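Local coordinates for protein type C neurotoxin (Clostridium botulinum, PDB 4F83) that probably binds receptors on nerve cells through this receptor-binding fragment of the botulinum neurotoxin, a lectin-like beta sandwich followed by a beta-trefoil domain, at residues I109-Q114 against I145-M150; S93-S98 against E172-K177. One frame throughout, in Å; residues are numbered along the deposited sequence.

Interaction 1: I109-Q114 against I145-M150; sequences IEWILQ and ITNNIM
Trp111 reaches from strand 109-114 to the facing strand 145-148 and meets both Ile145 and Asn147. The chi1 of 167° turns the indole away from its own backbone N and across to that strand, the two axes coming within 10.0 Å. Ile145 covers one of its faces: CG2 sits 3.6 Å from the centroid of the five-membered ring, almost on the ring normal, a CH-pi contact, while CD1 lies beyond the benzene rim, 3.8 Å from Trp111 CE3. Here a beta-branched residue is apt: one arm caps the pyrrole ring, the other passes near CE3. Trp111 NE1 also makes a weak, bent hydrogen bond to Asn147 OD1, 3.2 Å long with an angle of 134° at the hydrogen; the amide plane is turned 34° from that of the ring. The other end of this amide is taken up too, as Asn147 ND2 bonds to Ser69 on strand 68-77. Two residues on, Leu113 projects to the same side, and its CD2 meets Ile149 CD1 at 4.2 Å, just beyond the end of the second strand. Trp100 stacks on Trp111, and Met153 touches Trp111, Leu113 and Asn147. This is sheet-on-sheet packing of the concanavalin-like sandwich, joined by side chains: dispersion and ring-face contacts carry it, and the amide gives the buried indole N-H a polar partner, though the bent geometry implies a modest contribution.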
# COMPACT_ATOMS: atom_id res chain seq x y z
N ILE A 109 6.45 -2.54 -15.13
CA ILE A 109 7.67 -3.11 -14.55
C ILE A 109 8.13 -4.28 -15.47
O ILE A 109 7.29 -5.01 -16.04
CB ILE A 109 7.40 -3.55 -13.09
CG1 ILE A 109 8.68 -4.02 -12.37
CG2 ILE A 109 6.32 -4.63 -13.03
CD1 ILE A 109 8.51 -4.15 -10.81
N GLU A 110 9.45 -4.37 -15.67
CA GLU A 110 10.03 -5.30 -16.65
C GLU A 110 11.20 -6.05 -16.04
O GLU A 110 12.07 -5.44 -15.44
CB GLU A 110 10.50 -4.52 -17.89
CG GLU A 110 10.79 -5.38 -19.11
CD GLU A 110 10.91 -4.54 -20.38
OE1 GLU A 110 11.27 -3.36 -20.28
OE2 GLU A 110 10.64 -5.07 -21.47
N TRP A 111 11.20 -7.37 -16.19
CA TRP A 111 12.33 -8.20 -15.80
C TRP A 111 12.97 -8.70 -17.07
O TRP A 111 12.29 -9.21 -17.95
CB TRP A 111 11.81 -9.39 -15.00
CG TRP A 111 12.83 -10.50 -14.78
CD1 TRP A 111 12.94 -11.63 -15.51
CD2 TRP A 111 13.78 -10.59 -13.73
NE1 TRP A 111 13.93 -12.45 -14.98
CE2 TRP A 111 14.48 -11.81 -13.90
CE3 TRP A 111 14.14 -9.74 -12.66
CZ2 TRP A 111 15.51 -12.22 -13.05
CZ3 TRP A 111 15.16 -10.17 -11.80
CH2 TRP A 111 15.83 -11.40 -12.00
N ILE A 112 14.29 -8.53 -17.16
CA ILE A 112 15.06 -8.86 -18.37
C ILE A 112 16.12 -9.89 -18.00
O ILE A 112 16.88 -9.68 -17.04
CB ILE A 112 15.80 -7.60 -18.88
CG1 ILE A 112 14.83 -6.43 -19.08
CG2 ILE A 112 16.63 -7.90 -20.13
CD1 ILE A 112 13.81 -6.68 -20.03
N LEU A 113 16.20 -10.97 -18.77
CA LEU A 113 17.29 -11.95 -18.63
C LEU A 113 18.03 -12.02 -19.97
O LEU A 113 17.41 -12.25 -21.00
CB LEU A 113 16.71 -13.33 -18.30
CG LEU A 113 17.72 -14.45 -17.99
CD1 LEU A 113 18.52 -14.12 -16.77
CD2 LEU A 113 17.00 -15.80 -17.81
N GLN A 114 19.34 -11.87 -19.93
CA GLN A 114 20.15 -11.65 -21.15
C GLN A 114 21.33 -12.63 -21.23
O GLN A 114 22.08 -12.82 -20.25
CB GLN A 114 20.65 -10.22 -21.14
CG GLN A 114 21.38 -9.78 -22.40
CD GLN A 114 21.46 -8.29 -22.47
OE1 GLN A 114 20.44 -7.62 -22.58
NE2 GLN A 114 22.67 -7.76 -22.40
N ILE A 145 9.60 -13.09 -9.18
CA ILE A 145 9.99 -13.60 -10.49
C ILE A 145 10.61 -14.97 -10.22
O ILE A 145 11.50 -15.12 -9.32
CB ILE A 145 11.04 -12.71 -11.20
CG1 ILE A 145 10.51 -11.28 -11.44
CG2 ILE A 145 11.44 -13.34 -12.52
CD1 ILE A 145 11.11 -10.29 -10.48
N THR A 146 10.13 -15.99 -10.92
CA THR A 146 10.81 -17.30 -10.81
C THR A 146 11.44 -17.63 -12.17
O THR A 146 10.94 -17.19 -13.24
CB THR A 146 9.89 -18.43 -10.30
OG1 THR A 146 8.87 -18.72 -11.28
CG2 THR A 146 9.21 -18.08 -8.93
N ASN A 147 12.57 -18.35 -12.14
CA ASN A 147 13.29 -18.68 -13.38
C ASN A 147 13.73 -20.13 -13.30
O ASN A 147 14.26 -20.56 -12.28
CB ASN A 147 14.56 -17.80 -13.57
CG ASN A 147 14.27 -16.29 -13.47
OD1 ASN A 147 13.99 -15.64 -14.47
ND2 ASN A 147 14.35 -15.73 -12.24
N ASN A 148 13.51 -20.87 -14.38
CA ASN A 148 14.07 -22.20 -14.49
C ASN A 148 14.68 -22.29 -15.89
O ASN A 148 13.98 -22.19 -16.90
CB ASN A 148 13.00 -23.28 -14.30
CG ASN A 148 13.60 -24.64 -14.05
OD1 ASN A 148 14.50 -25.07 -14.78
ND2 ASN A 148 13.14 -25.31 -13.00
N ILE A 149 16.00 -22.38 -15.92
CA ILE A 149 16.75 -22.04 -17.13
C ILE A 149 16.43 -23.03 -18.25
O ILE A 149 16.67 -22.74 -19.44
CB ILE A 149 18.28 -21.96 -16.83
CG1 ILE A 149 19.04 -21.11 -17.89
CG2 ILE A 149 18.86 -23.36 -16.66
CD1 ILE A 149 18.64 -19.63 -17.93
N MET A 150 15.86 -24.18 -17.88
CA MET A 150 15.43 -25.18 -18.85
C MET A 150 13.98 -25.00 -19.30
O MET A 150 13.45 -25.82 -20.07
CB MET A 150 15.57 -26.59 -18.27
CG MET A 150 16.91 -26.87 -17.60
SD MET A 150 18.23 -27.00 -18.82
CE MET A 150 17.83 -28.58 -19.59

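Interaction 2: S93-S98 against E172-K177; sequences SIKQNS and EVKLDK
Lys95 and Asp176 lie obliquely across one another. The aliphatic part of the lysine runs along the carboxylate, its CG 3.6 Å from Asp176 CG, before the bend at chi4 brings NZ to Asp176 OD1 at 3.2 Å. The ammonium of this salt bridge stands above the carboxylate plane, 52° out of it, and the same OD1 is also bonded by the backbone N of Thr178, which would steady the group. A lysine suits the site because its long chain can both pack and reach. The ammonium of Lys174 comes within 4.4 Å of Lys95 NZ, and water 2 accepts from both, probably easing their repulsion. Asp176 CB lies against Ser93, 3.3 Å from Ser93 O, where water 1 links that carbonyl to Asp176 N. Ser98, its OG anti to the backbone N (chi1 -176°), approaches the other end of the loop: Lys174 N donates to Ser98 OG over 3.0 Å at 159°, and this small hydroxyl is bonded to Gln114 O as well. Water 3 lies 2.8 Å from Lys95 O and 2.7 Å from Lys174 O and can donate to either, perhaps not both. A type I' turn from Lys95 to Ser98 carries the chain from strand 92-95 toward strand 100-105; against this hairpin lies the 172-177 loop, on its way from strand 160-166 to strand 178-181.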
# COMPACT_ATOMS: atom_id res chain seq x y z
N SER A 93 22.03 -6.21 -12.79
CA SER A 93 23.00 -7.31 -12.58
C SER A 93 23.44 -7.88 -13.92
O SER A 93 23.46 -9.10 -14.13
CB SER A 93 22.41 -8.38 -11.66
OG SER A 93 23.45 -9.21 -11.13
N ILE A 94 23.84 -6.98 -14.80
CA ILE A 94 24.42 -7.39 -16.08
C ILE A 94 25.82 -6.85 -16.17
O ILE A 94 26.09 -5.66 -15.87
CB ILE A 94 23.56 -6.89 -17.28
CG1 ILE A 94 22.25 -7.68 -17.35
CG2 ILE A 94 24.33 -7.03 -18.65
CD1 ILE A 94 21.22 -7.10 -18.33
N LYS A 95 26.74 -7.73 -16.56
CA LYS A 95 28.10 -7.35 -16.87
C LYS A 95 28.67 -8.33 -17.89
O LYS A 95 28.26 -9.50 -17.95
CB LYS A 95 28.98 -7.25 -15.61
CG LYS A 95 29.58 -8.55 -15.08
CD LYS A 95 30.76 -8.22 -14.11
CE LYS A 95 31.48 -9.49 -13.59
NZ LYS A 95 30.66 -10.41 -12.70
N GLN A 96 29.61 -7.84 -18.71
CA GLN A 96 30.17 -8.64 -19.81
C GLN A 96 29.05 -9.28 -20.64
O GLN A 96 29.09 -10.49 -20.97
CB GLN A 96 31.16 -9.68 -19.29
CG GLN A 96 32.60 -9.13 -19.03
CD GLN A 96 32.64 -7.96 -18.07
OE1 GLN A 96 32.43 -6.81 -18.47
NE2 GLN A 96 32.92 -8.25 -16.80
N ASN A 97 28.06 -8.44 -20.92
CA ASN A 97 26.92 -8.70 -21.82
C ASN A 97 25.74 -9.44 -21.23
O ASN A 97 24.71 -9.53 -21.88
CB ASN A 97 27.37 -9.44 -23.09
CG ASN A 97 28.32 -8.61 -23.92
OD1 ASN A 97 28.21 -7.38 -23.98
ND2 ASN A 97 29.23 -9.27 -24.59
N SER A 98 25.89 -10.00 -20.03
CA SER A 98 24.95 -11.03 -19.60
C SER A 98 24.56 -10.89 -18.14
O SER A 98 25.30 -10.32 -17.35
CB SER A 98 25.55 -12.42 -19.91
OG SER A 98 24.66 -13.47 -19.61
N GLU A 172 24.03 -19.34 -23.24
CA GLU A 172 24.53 -19.22 -21.88
C GLU A 172 24.24 -17.86 -21.25
O GLU A 172 24.45 -16.81 -21.86
CB GLU A 172 26.04 -19.51 -21.80
CG GLU A 172 26.48 -20.96 -22.17
CD GLU A 172 26.82 -21.13 -23.66
OE1 GLU A 172 26.34 -20.30 -24.48
OE2 GLU A 172 27.60 -22.04 -24.00
N VAL A 173 23.79 -17.90 -20.00
CA VAL A 173 23.75 -16.71 -19.15
C VAL A 173 24.87 -16.84 -18.11
O VAL A 173 25.01 -17.89 -17.44
CB VAL A 173 22.36 -16.59 -18.44
CG1 VAL A 173 22.36 -15.42 -17.47
CG2 VAL A 173 21.24 -16.42 -19.49
N LYS A 174 25.68 -15.81 -18.01
CA LYS A 174 26.75 -15.73 -17.03
C LYS A 174 26.21 -14.78 -15.96
O LYS A 174 26.03 -13.59 -16.22
CB LYS A 174 27.99 -15.13 -17.71
CG LYS A 174 29.13 -14.68 -16.78
CD LYS A 174 29.90 -15.81 -16.25
CE LYS A 174 31.23 -15.33 -15.59
NZ LYS A 174 31.00 -14.44 -14.38
N LEU A 175 25.90 -15.29 -14.78
CA LEU A 175 25.36 -14.42 -13.72
C LEU A 175 26.45 -13.52 -13.15
O LEU A 175 27.63 -13.89 -13.13
CB LEU A 175 24.72 -15.25 -12.62
CG LEU A 175 23.48 -16.03 -13.04
CD1 LEU A 175 23.08 -16.97 -11.92
CD2 LEU A 175 22.33 -15.06 -13.39
N ASP A 176 26.02 -12.36 -12.64
CA ASP A 176 26.91 -11.30 -12.17
C ASP A 176 26.84 -11.35 -10.64
O ASP A 176 25.75 -11.35 -10.06
CB ASP A 176 26.31 -9.98 -12.72
CG ASP A 176 27.13 -8.73 -12.41
OD1 ASP A 176 28.15 -8.79 -11.68
OD2 ASP A 176 26.68 -7.66 -12.93
N LYS A 177 27.99 -11.45 -9.98
CA LYS A 177 28.01 -11.46 -8.52
C LYS A 177 27.65 -10.08 -7.95
O LYS A 177 27.31 -9.96 -6.77
CB LYS A 177 29.38 -11.95 -8.00
CG LYS A 177 30.47 -10.90 -8.08
CD LYS A 177 31.77 -11.42 -7.44
CE LYS A 177 32.92 -10.39 -7.53
NZ LYS A 177 32.67 -9.20 -6.66
O HOH W 1 23.27 -11.64 -13.02
O HOH W 2 29.95 -11.95 -14.82
O HOH W 3 27.83 -11.62 -16.18

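Both contacts belong to the lectin-like domain, yet they differ in depth. Interaction 1 is buried between facing sheets and mostly apolar; interaction 2 is partly exposed at the end of the sandwich, where charges, a backbone-to-hydroxyl bond and waters join a hairpin to a loop. They share the sheet that contains strands 92-95 and 108-114, and they meet where the latter ends: Gln114 NE2 lies 2.7 Å from Asn97 O, a probable hydrogen bond. Leu113 CD1 and Val173 CG1, at 4.1 Å, extend the apolar packing of 109-114 toward the loop.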